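Side-chain contacts in D-glycerate 3-kinase (Cryptococcus neoformans var. grubii serotype A, PDB 6CKG), which probably acts as a kinase, transferring phosphate from a nucleotide such as ATP to D-glycerate: residues Arg34-Trp39 with Pro173-Ile178; Ser92-Leu97 with Ala113-Leu118. All coordinates share one frame; numbering follows the deposited sequence.

Contact 1: residues Arg34-Trp39 with Pro173-Ile178; sequences RHRSSW and PIDVVI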
ATOM      1  N   ARG A  34      -6.470   3.983  22.676  1.00 33.31           N
ATOM      2  CA  ARG A  34      -5.828   5.292  22.779  1.00 35.80           C
ATOM      3  C   ARG A  34      -6.590   6.339  21.974  1.00 38.82           C
ATOM      4  O   ARG A  34      -6.850   7.447  22.453  1.00 41.31           O
ATOM      5  CB  ARG A  34      -4.375   5.202  22.294  1.00 43.45           C
ATOM      6  CG  ARG A  34      -3.607   6.520  22.351  1.00 46.74           C
ATOM      7  CD  ARG A  34      -2.426   6.537  21.374  1.00 52.60           C
ATOM      8  NE  ARG A  34      -2.812   6.018  20.061  1.00 53.77           N
ATOM      9  CZ  ARG A  34      -3.586   6.669  19.195  1.00 51.84           C
ATOM     10  NH1 ARG A  34      -4.054   7.876  19.496  1.00 59.91           N
ATOM     11  NH2 ARG A  34      -3.895   6.112  18.025  1.00 39.71           N
ATOM     12  N   HIS A  35      -6.924   6.002  20.726  1.00 33.57           N
ATOM     13  CA  HIS A  35      -7.727   6.859  19.856  1.00 31.30           C
ATOM     14  C   HIS A  35      -9.016   7.305  20.540  1.00 34.59           C
ATOM     15  O   HIS A  35      -9.356   8.493  20.534  1.00 39.83           O
ATOM     16  CB  HIS A  35      -8.008   6.073  18.569  1.00 34.37           C
ATOM     17  CG  HIS A  35      -8.794   6.805  17.523  1.00 40.30           C
ATOM     18  ND1 HIS A  35      -8.310   7.908  16.849  1.00 41.52           N
ATOM     19  CD2 HIS A  35     -10.000   6.529  16.971  1.00 37.62           C
ATOM     20  CE1 HIS A  35      -9.202   8.303  15.957  1.00 42.18           C
ATOM     21  NE2 HIS A  35     -10.238   7.485  16.013  1.00 43.42           N
ATOM     22  N   ARG A  36      -9.738   6.361  21.156  1.00 34.49           N
ATOM     23  CA  ARG A  36     -11.006   6.683  21.810  1.00 38.67           C
ATOM     24  C   ARG A  36     -10.793   7.533  23.063  1.00 47.55           C
ATOM     25  O   ARG A  36     -11.627   8.388  23.386  1.00 44.67           O
ATOM     26  CB  ARG A  36     -11.754   5.393  22.160  1.00 43.11           C
ATOM     27  CG  ARG A  36     -12.246   4.576  20.964  1.00 44.64           C
ATOM     28  CD  ARG A  36     -13.689   4.922  20.606  1.00 45.58           C
ATOM     29  NE  ARG A  36     -14.117   4.332  19.333  1.00 40.03           N
ATOM     30  CZ  ARG A  36     -14.607   3.101  19.220  1.00 38.92           C
ATOM     31  NH1 ARG A  36     -14.719   2.334  20.299  1.00 36.42           N
ATOM     32  NH2 ARG A  36     -14.985   2.635  18.036  1.00 36.34           N
ATOM     33  N   SER A  37      -9.697   7.299  23.796  1.00 50.70           N
ATOM     34  CA  SER A  37      -9.389   8.124  24.966  1.00 53.18           C
ATOM     35  C   SER A  37      -8.988   9.532  24.556  1.00 53.48           C
ATOM     36  O   SER A  37      -9.321  10.507  25.241  1.00 60.70           O
ATOM     37  CB  SER A  37      -8.262   7.495  25.787  1.00 52.55           C
ATOM     38  OG  SER A  37      -8.690   6.300  26.405  1.00 63.17           O
ATOM     39  N   SER A  38      -8.273   9.652  23.442  1.00 50.85           N
ATOM     40  CA  SER A  38      -7.715  10.918  22.993  1.00 56.50           C
ATOM     41  C   SER A  38      -8.737  11.818  22.323  1.00 64.01           C
ATOM     42  O   SER A  38      -8.507  13.029  22.238  1.00 66.87           O
ATOM     43  CB  SER A  38      -6.567  10.667  22.014  1.00 54.31           C
ATOM     44  OG  SER A  38      -5.480  10.002  22.644  1.00 57.93           O
ATOM     45  N   TRP A  39      -9.845  11.262  21.836  1.00 64.11           N
ATOM     46  CA  TRP A  39     -10.779  12.030  21.018  1.00 59.12           C
ATOM     47  C   TRP A  39     -11.412  13.145  21.843  1.00 63.35           C
ATOM     48  O   TRP A  39     -12.159  12.882  22.791  1.00 59.70           O
ATOM     49  CB  TRP A  39     -11.836  11.105  20.406  1.00 52.47           C
ATOM     50  CG  TRP A  39     -12.837  11.817  19.556  1.00 47.15           C
ATOM     51  CD1 TRP A  39     -14.158  12.026  19.851  1.00 47.63           C
ATOM     52  CD2 TRP A  39     -12.606  12.444  18.285  1.00 41.36           C
ATOM     53  NE1 TRP A  39     -14.762  12.726  18.837  1.00 47.76           N
ATOM     54  CE2 TRP A  39     -13.834  12.999  17.867  1.00 45.09           C
ATOM     55  CE3 TRP A  39     -11.485  12.580  17.457  1.00 44.19           C
ATOM     56  CZ2 TRP A  39     -13.973  13.683  16.662  1.00 47.68           C
ATOM     57  CZ3 TRP A  39     -11.628  13.262  16.255  1.00 48.90           C
ATOM     58  CH2 TRP A  39     -12.867  13.803  15.871  1.00 44.01           C
ATOM     59  N   PRO A 173     -21.884   2.187  11.885  1.00 40.86           N
ATOM     60  CA  PRO A 173     -20.605   2.770  12.304  1.00 32.45           C
ATOM     61  C   PRO A 173     -19.435   1.824  12.083  1.00 28.27           C
ATOM     62  O   PRO A 173     -19.645   0.629  11.895  1.00 35.18           O
ATOM     63  CB  PRO A 173     -20.811   3.028  13.805  1.00 39.73           C
ATOM     64  CG  PRO A 173     -21.761   1.956  14.226  1.00 38.09           C
ATOM     65  CD  PRO A 173     -22.709   1.781  13.042  1.00 41.48           C
ATOM     66  N   ILE A 174     -18.218   2.367  12.082  1.00 28.34           N
ATOM     67  CA  ILE A 174     -17.003   1.613  11.801  1.00 30.22           C
ATOM     68  C   ILE A 174     -15.994   1.912  12.909  1.00 31.40           C
ATOM     69  O   ILE A 174     -15.741   3.082  13.226  1.00 31.20           O
ATOM     70  CB  ILE A 174     -16.415   1.974  10.420  1.00 32.03           C
ATOM     71  CG1 ILE A 174     -17.356   1.548   9.285  1.00 32.50           C
ATOM     72  CG2 ILE A 174     -15.040   1.351  10.215  1.00 27.04           C
ATOM     73  CD1 ILE A 174     -17.603   0.051   9.208  1.00 29.35           C
ATOM     74  N   ASP A 175     -15.416   0.859  13.490  1.00 27.63           N
ATOM     75  CA  ASP A 175     -14.370   1.044  14.497  1.00 28.31           C
ATOM     76  C   ASP A 175     -13.015   1.323  13.868  1.00 31.57           C
ATOM     77  O   ASP A 175     -12.242   2.148  14.380  1.00 29.44           O
ATOM     78  CB  ASP A 175     -14.260  -0.198  15.383  1.00 27.95           C
ATOM     79  CG  ASP A 175     -15.535  -0.480  16.159  1.00 32.47           C
ATOM     80  OD1 ASP A 175     -15.844   0.270  17.107  1.00 32.70           O
ATOM     81  OD2 ASP A 175     -16.224  -1.454  15.815  1.00 33.23           O
ATOM     82  N   VAL A 176     -12.685   0.610  12.791  1.00 30.92           N
ATOM     83  CA  VAL A 176     -11.323   0.573  12.263  1.00 27.01           C
ATOM     84  C   VAL A 176     -11.395   0.545  10.748  1.00 27.81           C
ATOM     85  O   VAL A 176     -12.174  -0.222  10.176  1.00 28.36           O
ATOM     86  CB  VAL A 176     -10.552  -0.660  12.779  1.00 29.04           C
ATOM     87  CG1 VAL A 176      -9.179  -0.777  12.096  1.00 30.54           C
ATOM     88  CG2 VAL A 176     -10.409  -0.609  14.301  1.00 25.84           C
ATOM     89  N   VAL A 177     -10.589   1.380  10.099  1.00 26.39           N
ATOM     90  CA  VAL A 177     -10.356   1.316   8.662  1.00 25.78           C
ATOM     91  C   VAL A 177      -8.948   0.785   8.447  1.00 26.13           C
ATOM     92  O   VAL A 177      -7.980   1.344   8.977  1.00 30.01           O
ATOM     93  CB  VAL A 177     -10.543   2.688   7.991  1.00 27.81           C
ATOM     94  CG1 VAL A 177     -10.059   2.661   6.515  1.00 23.54           C
ATOM     95  CG2 VAL A 177     -12.019   3.106   8.056  1.00 31.39           C
ATOM     96  N   ILE A 178      -8.840  -0.322   7.716  1.00 22.11           N
ATOM     97  CA  ILE A 178      -7.553  -0.820   7.249  1.00 28.74           C
ATOM     98  C   ILE A 178      -7.317  -0.237   5.857  1.00 31.88           C
ATOM     99  O   ILE A 178      -8.118  -0.459   4.937  1.00 27.87           O
ATOM    100  CB  ILE A 178      -7.525  -2.357   7.221  1.00 28.01           C
ATOM    101  CG1 ILE A 178      -7.906  -2.945   8.581  1.00 29.57           C
ATOM    102  CG2 ILE A 178      -6.143  -2.869   6.778  1.00 24.82           C
ATOM    103  CD1 ILE A 178      -6.950  -2.606   9.675  1.00 38.09           C
TER
HETATM  104  O   HOH W   1     -15.963  -0.266  19.640  1.00 30.07           O
HETATM  105  O   HOH W   2     -13.338   4.629  16.391  1.00 41.62           O
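The guanidinium of Arg36 meets the carboxylate of Asp175 at its edge: OD1 lies almost in the guanidinium plane, and a water bound to NH1 also sits in plane at the edge. The two flat groups are not coplanar, their planes standing 54° apart, and a single bond joins them rather than a two-pronged pair. Arg36 NH2 donates to Asp175 OD1 at 2.7 Å with an N-H...O angle of 155°, and OD1 accepts through its anti lone pair, the one turned away from OD2. Water 1 closes a small ring, accepting from Arg36 NH1 at 3.0 Å and donating to Asp175 OD1 at 2.6 Å, which gives this oxygen two donors. A second water accepts from Arg36 NE at 3.1 Å and reaches the backbone O of Asp175 through a weak bond; it also lies in plane at the edge of the His35 ring. The bend of the arginine chain at chi2 (-94°) helps bring its head to this bridge. Asp175 OD2 is held separately by the backbone N of Arg78, which should limit rotation of the carboxylate. The bridge thus ties the last turn of helix 19-38 to the residue just before strand 176-180, an inner strand flanked by 48-53 and 79-83 in a sheet whose parallel strand order is consistent with a P-loop kinase fold.

Contact 2: residues Ser92-Leu97 with Ala113-Leu118; sequences SDQVKL and AGTHDL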
ATOM      1  N   SER A  92      -9.164   4.600 -19.041  1.00 29.88           N
ATOM      2  CA  SER A  92      -9.103   5.797 -19.880  1.00 30.43           C
ATOM      3  C   SER A  92      -8.111   6.817 -19.323  1.00 29.59           C
ATOM      4  O   SER A  92      -7.295   7.385 -20.066  1.00 31.69           O
ATOM      5  CB  SER A  92     -10.497   6.410 -20.017  1.00 33.74           C
ATOM      6  OG  SER A  92     -10.484   7.388 -21.030  1.00 34.12           O
ATOM      7  N   ASP A  93      -8.165   7.059 -18.015  1.00 27.33           N
ATOM      8  CA  ASP A  93      -7.263   8.012 -17.374  1.00 33.52           C
ATOM      9  C   ASP A  93      -5.820   7.530 -17.405  1.00 34.65           C
ATOM     10  O   ASP A  93      -4.898   8.339 -17.544  1.00 34.74           O
ATOM     11  CB  ASP A  93      -7.690   8.255 -15.925  1.00 25.91           C
ATOM     12  CG  ASP A  93      -8.837   9.245 -15.809  1.00 36.84           C
ATOM     13  OD1 ASP A  93      -9.291   9.778 -16.845  1.00 38.85           O
ATOM     14  OD2 ASP A  93      -9.282   9.492 -14.674  1.00 40.81           O
ATOM     15  N   GLN A  94      -5.600   6.219 -17.231  1.00 31.98           N
ATOM     16  CA  GLN A  94      -4.245   5.681 -17.308  1.00 29.65           C
ATOM     17  C   GLN A  94      -3.675   5.845 -18.712  1.00 33.38           C
ATOM     18  O   GLN A  94      -2.492   6.165 -18.874  1.00 31.92           O
ATOM     19  CB  GLN A  94      -4.231   4.209 -16.892  1.00 27.94           C
ATOM     20  CG  GLN A  94      -2.897   3.514 -17.150  1.00 28.80           C
ATOM     21  CD  GLN A  94      -1.742   4.139 -16.386  1.00 32.28           C
ATOM     22  OE1 GLN A  94      -1.834   4.373 -15.176  1.00 28.16           O
ATOM     23  NE2 GLN A  94      -0.645   4.415 -17.092  1.00 27.04           N
ATOM     24  N   VAL A  95      -4.504   5.631 -19.737  1.00 33.21           N
ATOM     25  CA  VAL A  95      -4.057   5.843 -21.110  1.00 33.42           C
ATOM     26  C   VAL A  95      -3.653   7.300 -21.309  1.00 37.04           C
ATOM     27  O   VAL A  95      -2.618   7.590 -21.914  1.00 36.58           O
ATOM     28  CB  VAL A  95      -5.148   5.401 -22.102  1.00 34.92           C
ATOM     29  CG1 VAL A  95      -4.850   5.884 -23.533  1.00 40.90           C
ATOM     30  CG2 VAL A  95      -5.289   3.890 -22.074  1.00 39.10           C
ATOM     31  N   LYS A  96      -4.444   8.233 -20.769  1.00 36.88           N
ATOM     32  CA  LYS A  96      -4.098   9.647 -20.862  1.00 36.95           C
ATOM     33  C   LYS A  96      -2.765   9.922 -20.192  1.00 38.91           C
ATOM     34  O   LYS A  96      -1.930  10.644 -20.743  1.00 40.32           O
ATOM     35  CB  LYS A  96      -5.200  10.508 -20.244  1.00 35.18           C
ATOM     36  CG  LYS A  96      -6.438  10.631 -21.130  1.00 42.79           C
ATOM     37  CD  LYS A  96      -7.564  11.386 -20.450  1.00 43.37           C
ATOM     38  CE  LYS A  96      -8.759  11.557 -21.412  1.00 49.92           C
ATOM     39  NZ  LYS A  96     -10.003  11.965 -20.703  1.00 50.80           N
ATOM     40  N   LEU A  97      -2.538   9.322 -19.021  1.00 32.31           N
ATOM     41  CA  LEU A  97      -1.267   9.486 -18.319  1.00 33.84           C
ATOM     42  C   LEU A  97      -0.111   8.937 -19.143  1.00 37.65           C
ATOM     43  O   LEU A  97       0.917   9.603 -19.309  1.00 36.94           O
ATOM     44  CB  LEU A  97      -1.336   8.798 -16.952  1.00 31.73           C
ATOM     45  CG  LEU A  97      -0.046   8.719 -16.135  1.00 35.52           C
ATOM     46  CD1 LEU A  97       0.444  10.122 -15.813  1.00 37.48           C
ATOM     47  CD2 LEU A  97      -0.303   7.918 -14.881  1.00 33.38           C
ATOM     48  N   ALA A 113       3.588   5.468  -8.178  1.00 24.30           N
ATOM     49  CA  ALA A 113       3.031   6.773  -7.856  1.00 21.98           C
ATOM     50  C   ALA A 113       2.689   7.540  -9.123  1.00 27.94           C
ATOM     51  O   ALA A 113       3.519   7.683 -10.031  1.00 30.75           O
ATOM     52  CB  ALA A 113       4.028   7.568  -6.997  1.00 27.19           C
ATOM     53  N   GLY A 114       1.451   8.032  -9.175  1.00 29.03           N
ATOM     54  CA  GLY A 114       0.894   8.691 -10.337  1.00 26.34           C
ATOM     55  C   GLY A 114      -0.217   7.904 -11.005  1.00 28.21           C
ATOM     56  O   GLY A 114      -1.045   8.498 -11.711  1.00 27.78           O
ATOM     57  N   THR A 115      -0.252   6.586 -10.814  1.00 24.01           N
ATOM     58  CA  THR A 115      -1.224   5.730 -11.482  1.00 24.79           C
ATOM     59  C   THR A 115      -2.461   5.448 -10.621  1.00 26.78           C
ATOM     60  O   THR A 115      -3.254   4.575 -10.969  1.00 26.37           O
ATOM     61  CB  THR A 115      -0.564   4.409 -11.896  1.00 28.34           C
ATOM     62  OG1 THR A 115      -0.200   3.658 -10.728  1.00 31.31           O
ATOM     63  CG2 THR A 115       0.706   4.658 -12.785  1.00 25.97           C
ATOM     64  N   HIS A 116      -2.640   6.174  -9.517  1.00 26.55           N
ATOM     65  CA  HIS A 116      -3.802   6.035  -8.648  1.00 25.02           C
ATOM     66  C   HIS A 116      -4.672   7.275  -8.752  1.00 28.89           C
ATOM     67  O   HIS A 116      -4.190   8.374  -9.047  1.00 26.73           O
ATOM     68  CB  HIS A 116      -3.387   5.803  -7.177  1.00 24.83           C
ATOM     69  CG  HIS A 116      -2.484   4.627  -7.002  1.00 24.31           C
ATOM     70  ND1 HIS A 116      -1.111   4.749  -6.955  1.00 26.57           N
ATOM     71  CD2 HIS A 116      -2.748   3.301  -6.926  1.00 24.95           C
ATOM     72  CE1 HIS A 116      -0.569   3.550  -6.844  1.00 23.65           C
ATOM     73  NE2 HIS A 116      -1.537   2.652  -6.832  1.00 23.49           N
ATOM     74  N   ASP A 117      -5.970   7.078  -8.527  1.00 26.96           N
ATOM     75  CA  ASP A 117      -6.954   8.156  -8.608  1.00 27.50           C
ATOM     76  C   ASP A 117      -6.980   8.824  -7.240  1.00 35.40           C
ATOM     77  O   ASP A 117      -7.680   8.387  -6.323  1.00 26.99           O
ATOM     78  CB  ASP A 117      -8.307   7.588  -9.001  1.00 25.33           C
ATOM     79  CG  ASP A 117      -9.352   8.644  -9.245  1.00 30.72           C
ATOM     80  OD1 ASP A 117      -9.277   9.747  -8.665  1.00 35.77           O
ATOM     81  OD2 ASP A 117     -10.274   8.343 -10.023  1.00 30.22           O
ATOM     82  N   LEU A 118      -6.213   9.894  -7.098  1.00 27.85           N
ATOM     83  CA  LEU A 118      -6.072  10.511  -5.782  1.00 29.35           C
ATOM     84  C   LEU A 118      -7.343  11.232  -5.325  1.00 28.31           C
ATOM     85  O   LEU A 118      -7.660  11.170  -4.130  1.00 33.42           O
ATOM     86  CB  LEU A 118      -4.865  11.460  -5.758  1.00 28.24           C
ATOM     87  CG  LEU A 118      -3.520  10.725  -5.812  1.00 28.93           C
ATOM     88  CD1 LEU A 118      -2.369  11.719  -5.998  1.00 34.35           C
ATOM     89  CD2 LEU A 118      -3.316   9.918  -4.546  1.00 28.61           C
TER
HETATM   90  O   HOH W   3      -9.403   7.703 -12.812  1.00 27.15           O
HETATM   91  O   HOH W   4      -3.403   3.115 -13.325  1.00 23.47           O
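Helix 91-100 passes the irregular segment 113-118 with Gln94 and Thr115 nearest, their CA atoms 6.6 Å apart, and no direct hydrogen bond joins the two backbones. Leu97 reaches over with one methyl: its CD2 lies 3.3 Å from Gly114 O, a close approach, and 4.0 Å from Thr115 CG2. Its CG stands opposite the backbone N (chi1 173°), which carries the branch toward the loop. Gly114 takes a positive phi (112°), a backbone shape that glycine adopts easily. The loop leads straight into helix 118-129, with Asp117 as its N-cap: OD1 accepts from Leu120 N. Gln94 lies alongside Thr115, both pointing the same way, and its OE1 touches Thr115 CG2 at 3.5 Å. Water 4 links the pair, donating to Gln94 OE1 at 2.7 Å and to Thr115 O at 2.8 Å, while Gln94 NE2 is bonded to Ser98 OG and Thr115 OG1 to the backbone at Gly111 and Pro112. Asp117 OD2 pairs with Arg163 in a salt bridge and also takes a bond from water 3, 3.0 Å away. The same water donates to Asp93 OD2, bridging two carboxylates whose like charges it probably helps to screen.

Contact 1 is a surface contact, and contact 2 is partly buried, with Thr115 as its buried member. Their chemistry follows: the outer one rests on a charged pair with waters beside it, the inner one on methyl groups against backbone and amide oxygens, with waters between polar ends and no direct hydrogen bond. They share no helix or strand. Contact 1 joins the end of the first helix to the residue leading into a sheet strand far along the chain, whereas contact 2 joins a helix to the nearby loop that leads into the next one. Contact 2 lies within the chain loop closed by contact 1, yet their centres are 32 Å apart and they do not touch.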